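Local coordinates for protein extracellular sialidase/neuraminidase, putative (PDB 2XZI) that acts as a KDNase, a fungal glycoside hydrolase of the sialidase family that releases the deaminated sialic acid KDN from its glycosides, at residues F65-L70 / S97-W102; L119-A124 / H152-E157; R322-A327 / L377-N382. All coordinates share one frame; numbering follows the deposited sequence.

Contact 1: residues F65-L70 / S97-W102; sequences FGDINL and SGAGTW. With NA (sodium ion), chain E.
Trp102, Ile68 and Thr101 bury the most surface here, where a single bridge pairs Ile68 with Thr101 in the bonding pattern of a parallel pair. Ile68 bonds with the residues flanking Thr101: its O accepts from Trp102 N at 2.9 Å, and its N donates to Gly100 O. Water 3 donates to both of those carbonyl oxygens, Ile68 O and Gly100 O, and also binds the sodium ion. The indole of Trp102 sets its edge near Ile68 O and turns that edge back to its own segment, where NE1 gives an in-plane bond of 2.9 Å to a lone pair of Ser97 O, fixing the ring's rotation. Ile68 and Thr101 lie alongside, pointing the same way, with CD1 of Ile68 3.8 Å from CG2 of Thr101. With Thr101 OG1 beside its own backbone N (chi1 -59°), the hydroxyl reaches a lone pair of Gly66 O at 3.0 Å. Asp67 and Asn69, the residues flanking Ile68, both reach the sodium ion through their OD1 atoms, and Gly98 O of the other segment meets it there, each at 2.4 Å; Gly96 O and waters 2 and 3 complete its six ligands. Water 2 also ties Asp67 OD2 to Asn69 ND2, steadying both metal-binding groups. The contact joins two blades of the sialidase beta-propeller: strand 68-74 lies beside strand 51-58, with Ile68 packing on Glu56 and Arg58, whereas strand 101-109 edges the next sheet, where Trp102 meets Trp121 and Tyr154.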
ATOM      1  N   PHE A  65      -7.408  -6.685 -13.796  1.00  9.09           N
ATOM      2  CA  PHE A  65      -8.850  -6.769 -14.012  1.00  8.81           C
ATOM      3  C   PHE A  65      -9.268  -8.230 -13.890  1.00  8.95           C
ATOM      4  O   PHE A  65      -8.416  -9.128 -13.833  1.00  9.23           O
ATOM      5  CB  PHE A  65      -9.202  -6.250 -15.416  1.00  9.03           C
ATOM      6  CG  PHE A  65      -8.417  -6.929 -16.507  1.00  9.88           C
ATOM      7  CD1 PHE A  65      -8.869  -8.127 -17.075  1.00 12.31           C
ATOM      8  CD2 PHE A  65      -7.214  -6.392 -16.946  1.00 11.63           C
ATOM      9  CE1 PHE A  65      -8.126  -8.776 -18.071  1.00 13.95           C
ATOM     10  CE2 PHE A  65      -6.465  -7.040 -17.942  1.00 13.20           C
ATOM     11  CZ  PHE A  65      -6.922  -8.235 -18.493  1.00 13.51           C
ATOM     12  N   GLY A  66     -10.578  -8.458 -13.885  1.00  8.57           N
ATOM     13  CA  GLY A  66     -11.126  -9.796 -13.667  1.00  9.00           C
ATOM     14  C   GLY A  66     -11.432 -10.029 -12.203  1.00  9.19           C
ATOM     15  O   GLY A  66     -11.532  -9.089 -11.416  1.00  9.73           O
ATOM     16  N   ASP A  67     -11.595 -11.301 -11.844  1.00  9.19           N
ATOM     17  CA  ASP A  67     -12.001 -11.685 -10.503  1.00  9.43           C
ATOM     18  C   ASP A  67     -10.835 -11.504  -9.523  1.00  8.51           C
ATOM     19  O   ASP A  67      -9.847 -12.264  -9.542  1.00  8.73           O
ATOM     20  CB  ASP A  67     -12.492 -13.138 -10.514  1.00 10.11           C
ATOM     21  CG  ASP A  67     -13.101 -13.565  -9.202  1.00 12.23           C
ATOM     22  OD1 ASP A  67     -13.324 -12.715  -8.307  1.00 12.61           O
ATOM     23  OD2 ASP A  67     -13.385 -14.774  -9.060  1.00 14.62           O
ATOM     24  N   ILE A  68     -10.967 -10.492  -8.664  1.00  7.41           N
ATOM     25  CA  ILE A  68      -9.937 -10.143  -7.682  1.00  6.68           C
ATOM     26  C   ILE A  68     -10.649  -9.871  -6.377  1.00  7.04           C
ATOM     27  O   ILE A  68     -11.606  -9.096  -6.348  1.00  7.49           O
ATOM     28  CB  ILE A  68      -9.117  -8.908  -8.138  1.00  7.00           C
ATOM     29  CG1 ILE A  68      -8.375  -9.186  -9.447  1.00  6.19           C
ATOM     30  CG2 ILE A  68      -8.151  -8.452  -7.042  1.00  6.99           C
ATOM     31  CD1 ILE A  68      -7.736  -7.960 -10.094  1.00  7.92           C
ATOM     32  N   ASN A  69     -10.202 -10.542  -5.317  1.00  6.83           N
ATOM     33  CA  ASN A  69     -10.773 -10.378  -3.980  1.00  7.74           C
ATOM     34  C   ASN A  69      -9.815  -9.647  -3.065  1.00  7.30           C
ATOM     35  O   ASN A  69      -8.590  -9.736  -3.246  1.00  7.95           O
ATOM     36  CB  ASN A  69     -11.180 -11.738  -3.365  1.00  7.95           C
ATOM     37  CG  ASN A  69     -12.117 -12.510  -4.240  1.00  9.61           C
ATOM     38  OD1 ASN A  69     -12.791 -11.940  -5.087  1.00 10.46           O
ATOM     39  ND2 ASN A  69     -12.203 -13.824  -4.017  1.00 13.22           N
ATOM     40  N   LEU A  70     -10.368  -8.942  -2.083  1.00  6.13           N
ATOM     41  CA  LEU A  70      -9.525  -8.264  -1.100  1.00  6.37           C
ATOM     42  C   LEU A  70      -9.326  -9.187   0.080  1.00  6.12           C
ATOM     43  O   LEU A  70     -10.282  -9.486   0.800  1.00  7.09           O
ATOM     44  CB  LEU A  70     -10.167  -6.951  -0.639  1.00  6.85           C
ATOM     45  CG  LEU A  70      -9.216  -5.841  -0.178  1.00  7.83           C
ATOM     46  CD1 LEU A  70      -8.429  -6.210   1.090  1.00  7.65           C
ATOM     47  CD2 LEU A  70      -8.280  -5.421  -1.266  1.00  9.84           C
ATOM     48  N   SER A  97     -17.192 -10.591  -3.150  1.00 13.95           N
ATOM     49  CA  SER A  97     -18.467 -10.774  -3.850  1.00 14.87           C
ATOM     50  C   SER A  97     -18.394 -10.515  -5.359  1.00 14.82           C
ATOM     51  O   SER A  97     -17.830  -9.516  -5.794  1.00 15.19           O
ATOM     52  CB  SER A  97     -19.543  -9.893  -3.207  1.00 15.33           C
ATOM     53  OG  SER A  97     -19.133  -8.535  -3.136  1.00 17.78           O
ATOM     54  N   GLY A  98     -18.972 -11.415  -6.151  1.00 15.18           N
ATOM     55  CA  GLY A  98     -18.999 -11.242  -7.600  1.00 15.65           C
ATOM     56  C   GLY A  98     -17.692 -11.651  -8.261  1.00 15.30           C
ATOM     57  O   GLY A  98     -16.795 -12.194  -7.595  1.00 16.64           O
ATOM     58  N   ALA A  99     -17.581 -11.392  -9.565  1.00 14.43           N
ATOM     59  CA  ALA A  99     -16.374 -11.719 -10.348  1.00 14.01           C
ATOM     60  C   ALA A  99     -15.673 -10.439 -10.825  1.00 13.24           C
ATOM     61  O   ALA A  99     -14.837 -10.455 -11.748  1.00 13.38           O
ATOM     62  CB  ALA A  99     -16.732 -12.604 -11.524  1.00 14.78           C
ATOM     63  N   GLY A 100     -16.029  -9.333 -10.179  1.00 12.96           N
ATOM     64  CA  GLY A 100     -15.377  -8.060 -10.412  1.00 12.49           C
ATOM     65  C   GLY A 100     -14.119  -7.930  -9.577  1.00 11.90           C
ATOM     66  O   GLY A 100     -13.678  -8.878  -8.905  1.00 11.11           O
ATOM     67  N   THR A 101     -13.556  -6.732  -9.606  1.00 10.59           N
ATOM     68  CA  THR A 101     -12.278  -6.417  -8.986  1.00  9.98           C
ATOM     69  C   THR A 101     -12.513  -5.631  -7.712  1.00  9.00           C
ATOM     70  O   THR A 101     -13.065  -4.527  -7.765  1.00  8.65           O
ATOM     71  CB  THR A 101     -11.410  -5.516  -9.924  1.00 10.19           C
ATOM     72  OG1 THR A 101     -11.159  -6.165 -11.177  1.00 11.99           O
ATOM     73  CG2 THR A 101     -10.095  -5.080  -9.246  1.00 12.15           C
ATOM     74  N   TRP A 102     -12.114  -6.202  -6.576  1.00  7.53           N
ATOM     75  CA  TRP A 102     -12.029  -5.478  -5.312  1.00  7.48           C
ATOM     76  C   TRP A 102     -10.553  -5.266  -5.013  1.00  7.28           C
ATOM     77  O   TRP A 102      -9.813  -6.243  -4.868  1.00  8.09           O
ATOM     78  CB  TRP A 102     -12.650  -6.276  -4.160  1.00  7.43           C
ATOM     79  CG  TRP A 102     -14.120  -6.489  -4.260  1.00  8.36           C
ATOM     80  CD1 TRP A 102     -14.742  -7.586  -4.764  1.00  9.29           C
ATOM     81  CD2 TRP A 102     -15.155  -5.578  -3.866  1.00  9.97           C
ATOM     82  NE1 TRP A 102     -16.112  -7.424  -4.702  1.00 11.31           N
ATOM     83  CE2 TRP A 102     -16.388  -6.202  -4.155  1.00  9.95           C
ATOM     84  CE3 TRP A 102     -15.158  -4.300  -3.284  1.00  9.93           C
ATOM     85  CZ2 TRP A 102     -17.622  -5.586  -3.895  1.00 12.57           C
ATOM     86  CZ3 TRP A 102     -16.382  -3.692  -3.022  1.00 12.76           C
ATOM     87  CH2 TRP A 102     -17.593  -4.338  -3.325  1.00 12.87           C
TER
HETATM   88 NA    NA E 502     -14.737 -12.351  -6.355  1.00 12.27          NA
HETATM   89  O   HOH W   1     -12.532  -6.584 -14.309  1.00 18.74           O
HETATM   90  O   HOH W   2     -14.112 -14.740  -6.141  1.00 21.31           O
HETATM   91  O   HOH W   3     -14.190 -10.192  -6.769  1.00 12.81           O

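Contact 2: residues L119-A124 / H152-E157; sequences LSWNGA and HLYLTE
Leu119 and Tyr154 form a hydrogen-bonded antiparallel pair, Trp121 and His152 another, and Ser120 with Leu153 is the non-hydrogen-bonded pair between them. The strand axes come within 4.7 Å, their directions 134° apart, so the ladder is strongly twisted. Tyr154 N to Leu119 O is its straightest link, 2.9 Å long; Trp121 N meets His152 O at 3.1 Å. Backbone CH groups fill the intervening positions, Ser120 CA lying 3.3 Å from His152 O. The side chains of Leu119, Trp121, His152 and Tyr154 share one face of the sheet. A chi1 of 175° carries the indole of Trp121 alongside both aromatic neighbours on strand 152-158. Its benzo edge points at the face of His152 in a T-shaped pair with planes at 87°, CE3 lying 3.6 Å from His152 CD2. Tyr154 turns its own edge toward the pyrrole face of Trp121 in an offset edge-to-face arrangement, while its CD1 packs 3.8 Å from Trp121 CB. Leu119 carries the apolar strip onward, its CD1 meeting Thr156 CG2 at 4.2 Å. On the face with Ser120 and Leu153, water 4 lies within bonding distance of Ser120 OG and donates to His152 O; the hydroxyl is also bonded by Val185 N. Both imidazole nitrogens of His152 are engaged beyond the two strands, ND1 with Asp170 OD2 and NE2 with Trp147 O, which fixes the rotation of the ring. Both partners are acceptors, consistent with a proton on each nitrogen; the resulting imidazolium would probably be stabilised by the carboxylate of Asp170, with the edge of Trp121 against its face.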
ATOM      1  N   LEU A 119     -11.269   1.183  -0.529  1.00  6.19           N
ATOM      2  CA  LEU A 119     -11.022   0.224  -1.608  1.00  6.94           C
ATOM      3  C   LEU A 119     -11.568   0.782  -2.905  1.00  6.47           C
ATOM      4  O   LEU A 119     -12.496   1.584  -2.871  1.00  6.52           O
ATOM      5  CB  LEU A 119     -11.774  -1.098  -1.366  1.00  8.82           C
ATOM      6  CG  LEU A 119     -11.550  -1.873  -0.087  1.00  9.93           C
ATOM      7  CD1 LEU A 119     -12.603  -2.969   0.088  1.00 12.04           C
ATOM      8  CD2 LEU A 119     -10.168  -2.479  -0.108  1.00 11.05           C
ATOM      9  N   SER A 120     -11.013   0.330  -4.025  1.00  5.63           N
ATOM     10  CA  SER A 120     -11.565   0.576  -5.347  1.00  5.68           C
ATOM     11  C   SER A 120     -12.267  -0.692  -5.851  1.00  5.59           C
ATOM     12  O   SER A 120     -11.915  -1.817  -5.451  1.00  5.96           O
ATOM     13  CB  SER A 120     -10.439   0.964  -6.311  1.00  6.12           C
ATOM     14  OG  SER A 120      -9.808   2.188  -5.932  1.00  6.84           O
ATOM     15  N   TRP A 121     -13.276  -0.501  -6.707  1.00  5.91           N
ATOM     16  CA  TRP A 121     -13.987  -1.606  -7.335  1.00  6.65           C
ATOM     17  C   TRP A 121     -14.214  -1.270  -8.796  1.00  6.52           C
ATOM     18  O   TRP A 121     -14.421  -0.095  -9.142  1.00  7.98           O
ATOM     19  CB  TRP A 121     -15.346  -1.783  -6.652  1.00  7.02           C
ATOM     20  CG  TRP A 121     -16.215  -2.814  -7.272  1.00  9.16           C
ATOM     21  CD1 TRP A 121     -16.255  -4.129  -6.932  1.00 10.33           C
ATOM     22  CD2 TRP A 121     -17.192  -2.631  -8.314  1.00 10.82           C
ATOM     23  NE1 TRP A 121     -17.177  -4.788  -7.699  1.00 11.93           N
ATOM     24  CE2 TRP A 121     -17.769  -3.897  -8.558  1.00 10.48           C
ATOM     25  CE3 TRP A 121     -17.619  -1.529  -9.083  1.00 10.87           C
ATOM     26  CZ2 TRP A 121     -18.767  -4.099  -9.533  1.00 11.95           C
ATOM     27  CZ3 TRP A 121     -18.610  -1.737 -10.063  1.00 11.85           C
ATOM     28  CH2 TRP A 121     -19.163  -3.011 -10.270  1.00 11.71           C
ATOM     29  N   ASN A 122     -14.207  -2.289  -9.644  1.00  6.56           N
ATOM     30  CA  ASN A 122     -14.807  -2.200 -10.981  1.00  7.14           C
ATOM     31  C   ASN A 122     -15.495  -3.506 -11.322  1.00  7.62           C
ATOM     32  O   ASN A 122     -15.216  -4.556 -10.715  1.00  7.87           O
ATOM     33  CB  ASN A 122     -13.809  -1.782 -12.090  1.00  6.41           C
ATOM     34  CG  ASN A 122     -12.597  -2.680 -12.166  1.00  8.57           C
ATOM     35  OD1 ASN A 122     -11.543  -2.367 -11.614  1.00  7.82           O
ATOM     36  ND2 ASN A 122     -12.741  -3.821 -12.847  1.00 10.49           N
ATOM     37  N   GLY A 123     -16.370  -3.447 -12.319  1.00  8.31           N
ATOM     38  CA  GLY A 123     -17.142  -4.607 -12.738  1.00  8.72           C
ATOM     39  C   GLY A 123     -16.353  -5.707 -13.397  1.00 10.46           C
ATOM     40  O   GLY A 123     -15.250  -5.482 -13.899  1.00 10.01           O
ATOM     41  N   ALA A 124     -16.972  -6.893 -13.426  1.00 12.59           N
ATOM     42  CA  ALA A 124     -16.372  -8.139 -13.925  1.00 13.93           C
ATOM     43  C   ALA A 124     -15.950  -8.100 -15.398  1.00 14.13           C
ATOM     44  O   ALA A 124     -15.059  -8.847 -15.814  1.00 15.77           O
ATOM     45  CB  ALA A 124     -17.332  -9.313 -13.688  1.00 13.97           C
ATOM     46  N   HIS A 152     -15.466   2.528  -8.750  1.00  6.89           N
ATOM     47  CA  HIS A 152     -16.159   2.953  -7.517  1.00  7.42           C
ATOM     48  C   HIS A 152     -15.185   3.022  -6.363  1.00  6.86           C
ATOM     49  O   HIS A 152     -14.114   2.438  -6.428  1.00  7.10           O
ATOM     50  CB  HIS A 152     -17.293   1.980  -7.167  1.00  7.33           C
ATOM     51  CG  HIS A 152     -18.444   2.034  -8.119  1.00  6.68           C
ATOM     52  ND1 HIS A 152     -19.743   2.222  -7.694  1.00  9.81           N
ATOM     53  CD2 HIS A 152     -18.499   1.920  -9.468  1.00  8.77           C
ATOM     54  CE1 HIS A 152     -20.546   2.244  -8.743  1.00  9.25           C
ATOM     55  NE2 HIS A 152     -19.821   2.050  -9.829  1.00  9.02           N
ATOM     56  N   LEU A 153     -15.574   3.762  -5.332  1.00  7.02           N
ATOM     57  CA  LEU A 153     -14.825   3.902  -4.102  1.00  6.66           C
ATOM     58  C   LEU A 153     -15.697   3.385  -2.982  1.00  7.39           C
ATOM     59  O   LEU A 153     -16.816   3.874  -2.771  1.00  7.60           O
ATOM     60  CB  LEU A 153     -14.465   5.376  -3.855  1.00  6.61           C
ATOM     61  CG  LEU A 153     -13.709   5.643  -2.547  1.00  7.67           C
ATOM     62  CD1 LEU A 153     -12.262   5.232  -2.729  1.00  9.10           C
ATOM     63  CD2 LEU A 153     -13.772   7.082  -2.181  1.00 12.36           C
ATOM     64  N   TYR A 154     -15.194   2.368  -2.292  1.00  6.47           N
ATOM     65  CA  TYR A 154     -15.884   1.718  -1.197  1.00  6.19           C
ATOM     66  C   TYR A 154     -15.169   1.916   0.126  1.00  5.77           C
ATOM     67  O   TYR A 154     -13.951   2.111   0.166  1.00  6.37           O
ATOM     68  CB  TYR A 154     -15.969   0.236  -1.505  1.00  6.11           C
ATOM     69  CG  TYR A 154     -17.165  -0.155  -2.353  1.00  6.13           C
ATOM     70  CD1 TYR A 154     -17.104  -0.152  -3.754  1.00  6.24           C
ATOM     71  CD2 TYR A 154     -18.356  -0.550  -1.755  1.00  6.42           C
ATOM     72  CE1 TYR A 154     -18.201  -0.548  -4.518  1.00  8.55           C
ATOM     73  CE2 TYR A 154     -19.458  -0.946  -2.530  1.00  6.92           C
ATOM     74  CZ  TYR A 154     -19.380  -0.930  -3.895  1.00  9.22           C
ATOM     75  OH  TYR A 154     -20.476  -1.329  -4.640  1.00 10.46           O
ATOM     76  N   LEU A 155     -15.932   1.832   1.210  1.00  6.26           N
ATOM     77  CA  LEU A 155     -15.369   1.885   2.553  1.00  5.46           C
ATOM     78  C   LEU A 155     -15.917   0.764   3.413  1.00  6.15           C
ATOM     79  O   LEU A 155     -17.131   0.588   3.517  1.00  6.24           O
ATOM     80  CB  LEU A 155     -15.669   3.240   3.205  1.00  5.75           C
ATOM     81  CG  LEU A 155     -15.154   3.436   4.631  1.00  5.77           C
ATOM     82  CD1 LEU A 155     -13.613   3.446   4.705  1.00  5.89           C
ATOM     83  CD2 LEU A 155     -15.733   4.722   5.233  1.00  8.40           C
ATOM     84  N   THR A 156     -15.009   0.007   4.020  1.00  6.24           N
ATOM     85  CA  THR A 156     -15.374  -0.946   5.064  1.00  6.74           C
ATOM     86  C   THR A 156     -14.579  -0.594   6.319  1.00  6.72           C
ATOM     87  O   THR A 156     -13.597   0.167   6.266  1.00  7.36           O
ATOM     88  CB  THR A 156     -15.139  -2.401   4.602  1.00  6.74           C
ATOM     89  OG1 THR A 156     -15.396  -3.297   5.695  1.00  8.00           O
ATOM     90  CG2 THR A 156     -13.711  -2.607   4.119  1.00  8.21           C
ATOM     91  N   GLU A 157     -15.020  -1.101   7.462  1.00  7.33           N
ATOM     92  CA  GLU A 157     -14.253  -0.902   8.682  1.00  7.87           C
ATOM     93  C   GLU A 157     -14.392  -2.084   9.615  1.00  7.37           C
ATOM     94  O   GLU A 157     -15.299  -2.903   9.465  1.00  7.30           O
ATOM     95  CB  GLU A 157     -14.612   0.417   9.379  1.00  8.99           C
ATOM     96  CG  GLU A 157     -16.011   0.478   9.965  1.00 11.30           C
ATOM     97  CD  GLU A 157     -17.088   0.705   8.928  1.00 14.84           C
ATOM     98  OE1 GLU A 157     -16.883   1.544   8.023  1.00 13.96           O
ATOM     99  OE2 GLU A 157     -18.152   0.062   9.028  1.00 17.26           O
TER
HETATM  100  O   HOH W   4     -11.721   4.023  -6.555  1.00  8.30           O

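Contact 3: residues R322-A327 / L377-N382; sequences RKLEDA and LSWILN
Arg322 NH1 donates to Trp379 O at 2.8 Å, nearly straight and close to the guanidinium plane, and NE of the same group forms a salt bridge with Asp326 OD2 at 2.9 Å, using the anti lone pair. Held at both edges, the guanidinium lies flat on the indole of Trp379, planes 11° apart, with CZ 4.0 Å from the five-membered ring centroid in a cation-pi contact and Asn382 O over its other face. The arginine chain, extended from CG to NE, crosses the tryptophan at about a right angle and sets CD 3.4 Å over the centroid of the six-membered ring, a CH-pi contact. The helix 377-381, near the C-terminus, is thereby fastened to strand 322-323, the outermost strand of one propeller blade, and to the 3-10 turn that follows it. Trp379 CG stands anti to the backbone N (chi1 -177°), which sends the ring toward residues 324-327, where CZ2 meets Ala327 CB at 3.8 Å and CH2 meets Leu324 CD2. Water 5, in the indole plane, accepts from NE1 of Trp379 at 2.9 Å and donates to Asp326 O. Phe375 and His12 also pack on the indole, Ile380 on Val307 and Ile309 of strand 305-310.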
ATOM      1  N   ARG A 322      19.170   1.846   2.181  1.00  6.80           N
ATOM      2  CA  ARG A 322      19.681   0.499   2.003  1.00  6.09           C
ATOM      3  C   ARG A 322      18.840  -0.285   0.994  1.00  6.36           C
ATOM      4  O   ARG A 322      17.613  -0.224   1.002  1.00  6.12           O
ATOM      5  CB  ARG A 322      19.761  -0.239   3.340  1.00  6.78           C
ATOM      6  CG  ARG A 322      20.573  -1.523   3.257  1.00  6.62           C
ATOM      7  CD  ARG A 322      20.986  -2.050   4.609  1.00  6.64           C
ATOM      8  NE  ARG A 322      22.017  -3.073   4.434  1.00  6.54           N
ATOM      9  CZ  ARG A 322      22.712  -3.628   5.420  1.00  5.72           C
ATOM     10  NH1 ARG A 322      22.519  -3.267   6.681  1.00  7.44           N
ATOM     11  NH2 ARG A 322      23.646  -4.528   5.120  1.00  7.74           N
ATOM     12  N   LYS A 323      19.517  -1.015   0.122  1.00  6.82           N
ATOM     13  CA  LYS A 323      18.841  -1.915  -0.792  1.00  6.71           C
ATOM     14  C   LYS A 323      18.270  -3.092  -0.044  1.00  7.04           C
ATOM     15  O   LYS A 323      18.972  -3.732   0.738  1.00  6.91           O
ATOM     16  CB  LYS A 323      19.815  -2.458  -1.843  1.00  7.83           C
ATOM     17  CG  LYS A 323      20.422  -1.416  -2.718  1.00  9.57           C
ATOM     18  CD  LYS A 323      21.362  -2.104  -3.706  1.00 14.68           C
ATOM     19  CE  LYS A 323      22.036  -1.113  -4.622  1.00 18.40           C
ATOM     20  NZ  LYS A 323      22.981  -1.798  -5.563  1.00 21.49           N
ATOM     21  N   LEU A 324      17.003  -3.411  -0.313  1.00  6.76           N
ATOM     22  CA  LEU A 324      16.407  -4.610   0.295  1.00  7.82           C
ATOM     23  C   LEU A 324      17.128  -5.905  -0.106  1.00  8.12           C
ATOM     24  O   LEU A 324      17.124  -6.877   0.663  1.00  8.39           O
ATOM     25  CB  LEU A 324      14.901  -4.740   0.016  1.00  7.92           C
ATOM     26  CG  LEU A 324      14.054  -3.568   0.493  1.00  8.12           C
ATOM     27  CD1 LEU A 324      12.578  -3.906   0.384  1.00  8.31           C
ATOM     28  CD2 LEU A 324      14.404  -3.112   1.923  1.00  9.08           C
ATOM     29  N   GLU A 325      17.792  -5.882  -1.265  1.00  8.58           N
ATOM     30  CA  GLU A 325      18.513  -7.061  -1.733  0.50  9.45           C
ATOM     31  C   GLU A 325      19.718  -7.405  -0.844  1.00  9.16           C
ATOM     32  O   GLU A 325      20.262  -8.496  -0.939  1.00 10.02           O
ATOM     33  CB  GLU A 325      18.874  -6.961  -3.230  0.50  9.62           C
ATOM     34  CG  GLU A 325      19.198  -5.569  -3.754  0.50 12.37           C
ATOM     35  CD  GLU A 325      19.061  -5.453  -5.271  0.50 14.47           C
ATOM     36  OE1 GLU A 325      19.644  -6.299  -5.987  0.50 15.51           O
ATOM     37  OE2 GLU A 325      18.380  -4.508  -5.747  0.50 13.54           O
ATOM     38  N   ASP A 326      20.107  -6.494   0.052  1.00  8.66           N
ATOM     39  CA  ASP A 326      21.139  -6.800   1.059  1.00  9.19           C
ATOM     40  C   ASP A 326      20.669  -7.868   2.052  1.00 10.23           C
ATOM     41  O   ASP A 326      21.487  -8.501   2.730  1.00 11.03           O
ATOM     42  CB  ASP A 326      21.531  -5.555   1.861  1.00  8.66           C
ATOM     43  CG  ASP A 326      22.297  -4.521   1.054  1.00  8.85           C
ATOM     44  OD1 ASP A 326      22.543  -4.727  -0.148  1.00 11.03           O
ATOM     45  OD2 ASP A 326      22.651  -3.485   1.666  1.00  7.72           O
ATOM     46  N   ALA A 327      19.349  -8.037   2.157  1.00 10.77           N
ATOM     47  CA  ALA A 327      18.736  -9.066   2.986  1.00 10.62           C
ATOM     48  C   ALA A 327      17.754  -9.840   2.086  1.00 11.42           C
ATOM     49  O   ALA A 327      16.546  -9.825   2.306  1.00 10.51           O
ATOM     50  CB  ALA A 327      18.003  -8.427   4.170  1.00 10.88           C
ATOM     51  N   LEU A 377      16.005   0.639  12.340  1.00  6.59           N
ATOM     52  CA  LEU A 377      16.700   1.796  11.792  1.00  7.03           C
ATOM     53  C   LEU A 377      18.184   1.498  11.656  1.00  6.71           C
ATOM     54  O   LEU A 377      18.808   1.880  10.663  1.00  6.47           O
ATOM     55  CB  LEU A 377      16.483   3.025  12.670  1.00  7.54           C
ATOM     56  CG  LEU A 377      15.071   3.596  12.705  1.00  7.04           C
ATOM     57  CD1 LEU A 377      15.030   4.653  13.795  1.00  9.31           C
ATOM     58  CD2 LEU A 377      14.643   4.159  11.345  1.00  8.73           C
ATOM     59  N   SER A 378      18.747   0.800  12.647  1.00  6.74           N
ATOM     60  CA  SER A 378      20.152   0.413  12.589  1.00  6.82           C
ATOM     61  C   SER A 378      20.486  -0.367  11.326  1.00  6.90           C
ATOM     62  O   SER A 378      21.511  -0.140  10.715  1.00  7.60           O
ATOM     63  CB  SER A 378      20.518  -0.446  13.781  1.00  7.08           C
ATOM     64  OG  SER A 378      21.855  -0.867  13.635  1.00  6.93           O
ATOM     65  N   TRP A 379      19.603  -1.275  10.929  1.00  7.22           N
ATOM     66  CA  TRP A 379      19.842  -2.026   9.704  1.00  7.38           C
ATOM     67  C   TRP A 379      19.950  -1.089   8.495  1.00  7.39           C
ATOM     68  O   TRP A 379      20.864  -1.226   7.676  1.00  7.35           O
ATOM     69  CB  TRP A 379      18.791  -3.117   9.483  1.00  8.13           C
ATOM     70  CG  TRP A 379      19.075  -3.926   8.269  1.00  7.40           C
ATOM     71  CD1 TRP A 379      19.911  -4.999   8.177  1.00  7.44           C
ATOM     72  CD2 TRP A 379      18.548  -3.712   6.957  1.00  6.99           C
ATOM     73  NE1 TRP A 379      19.927  -5.479   6.891  1.00  7.74           N
ATOM     74  CE2 TRP A 379      19.095  -4.713   6.119  1.00  7.38           C
ATOM     75  CE3 TRP A 379      17.654  -2.780   6.404  1.00  7.01           C
ATOM     76  CZ2 TRP A 379      18.783  -4.804   4.753  1.00  7.39           C
ATOM     77  CZ3 TRP A 379      17.329  -2.882   5.051  1.00  7.14           C
ATOM     78  CH2 TRP A 379      17.892  -3.888   4.242  1.00  7.14           C
ATOM     79  N   ILE A 380      19.052  -0.114   8.389  1.00  6.97           N
ATOM     80  CA  ILE A 380      19.119   0.828   7.276  1.00  7.29           C
ATOM     81  C   ILE A 380      20.417   1.626   7.320  1.00  7.48           C
ATOM     82  O   ILE A 380      21.114   1.751   6.308  1.00  7.70           O
ATOM     83  CB  ILE A 380      17.951   1.828   7.291  1.00  7.73           C
ATOM     84  CG1 ILE A 380      16.601   1.097   7.267  1.00  7.68           C
ATOM     85  CG2 ILE A 380      18.049   2.780   6.096  1.00  7.03           C
ATOM     86  CD1 ILE A 380      15.360   2.024   7.411  1.00  6.07           C
ATOM     87  N   LEU A 381      20.720   2.175   8.494  1.00  7.66           N
ATOM     88  CA  LEU A 381      21.870   3.082   8.684  1.00  8.46           C
ATOM     89  C   LEU A 381      23.239   2.430   8.529  1.00  9.21           C
ATOM     90  O   LEU A 381      24.208   3.108   8.196  1.00  9.81           O
ATOM     91  CB  LEU A 381      21.773   3.784  10.040  1.00  8.14           C
ATOM     92  CG  LEU A 381      20.573   4.717  10.161  1.00  9.28           C
ATOM     93  CD1 LEU A 381      20.336   5.054  11.639  1.00 10.19           C
ATOM     94  CD2 LEU A 381      20.768   5.961   9.299  1.00  9.83           C
ATOM     95  N   ASN A 382      23.315   1.126   8.765  1.00  8.71           N
ATOM     96  CA  ASN A 382      24.559   0.383   8.605  1.00  9.17           C
ATOM     97  C   ASN A 382      24.732  -0.213   7.205  1.00  9.15           C
ATOM     98  O   ASN A 382      25.625  -1.035   6.973  1.00  9.76           O
ATOM     99  CB  ASN A 382      24.686  -0.644   9.732  1.00  9.28           C
ATOM    100  CG  ASN A 382      25.072   0.021  11.046  1.00 10.60           C
ATOM    101  OD1 ASN A 382      26.193   0.510  11.195  1.00 13.17           O
ATOM    102  ND2 ASN A 382      24.141   0.063  12.000  1.00  9.17           N
TER
HETATM  103  O   HOH W   5      21.527  -7.686   5.822  1.00 15.94           O

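In the fold
Contacts 1 and 2 are adjoining parts of one region, their centres 10 Å apart, and strands 101-109 and 115-122 are neighbours in the same sheet. Thr101 N probably bonds to Asn122 O at 3.0 Å, and the side chain of Trp121 is about 8 Å from the sodium ion of contact 1. Both contacts lie near a bound KDN: the side chain of Ile68 is about 7 Å from one, that of Ser120 about 8 Å, and Arg58, against which Ile68 rests, lines a KDN pocket. Contact 3 lies on the opposite side of the chain's centre, about 36 Å from each of the others between centres; there Leu324's side chain is about 13 Å from a bound KDN.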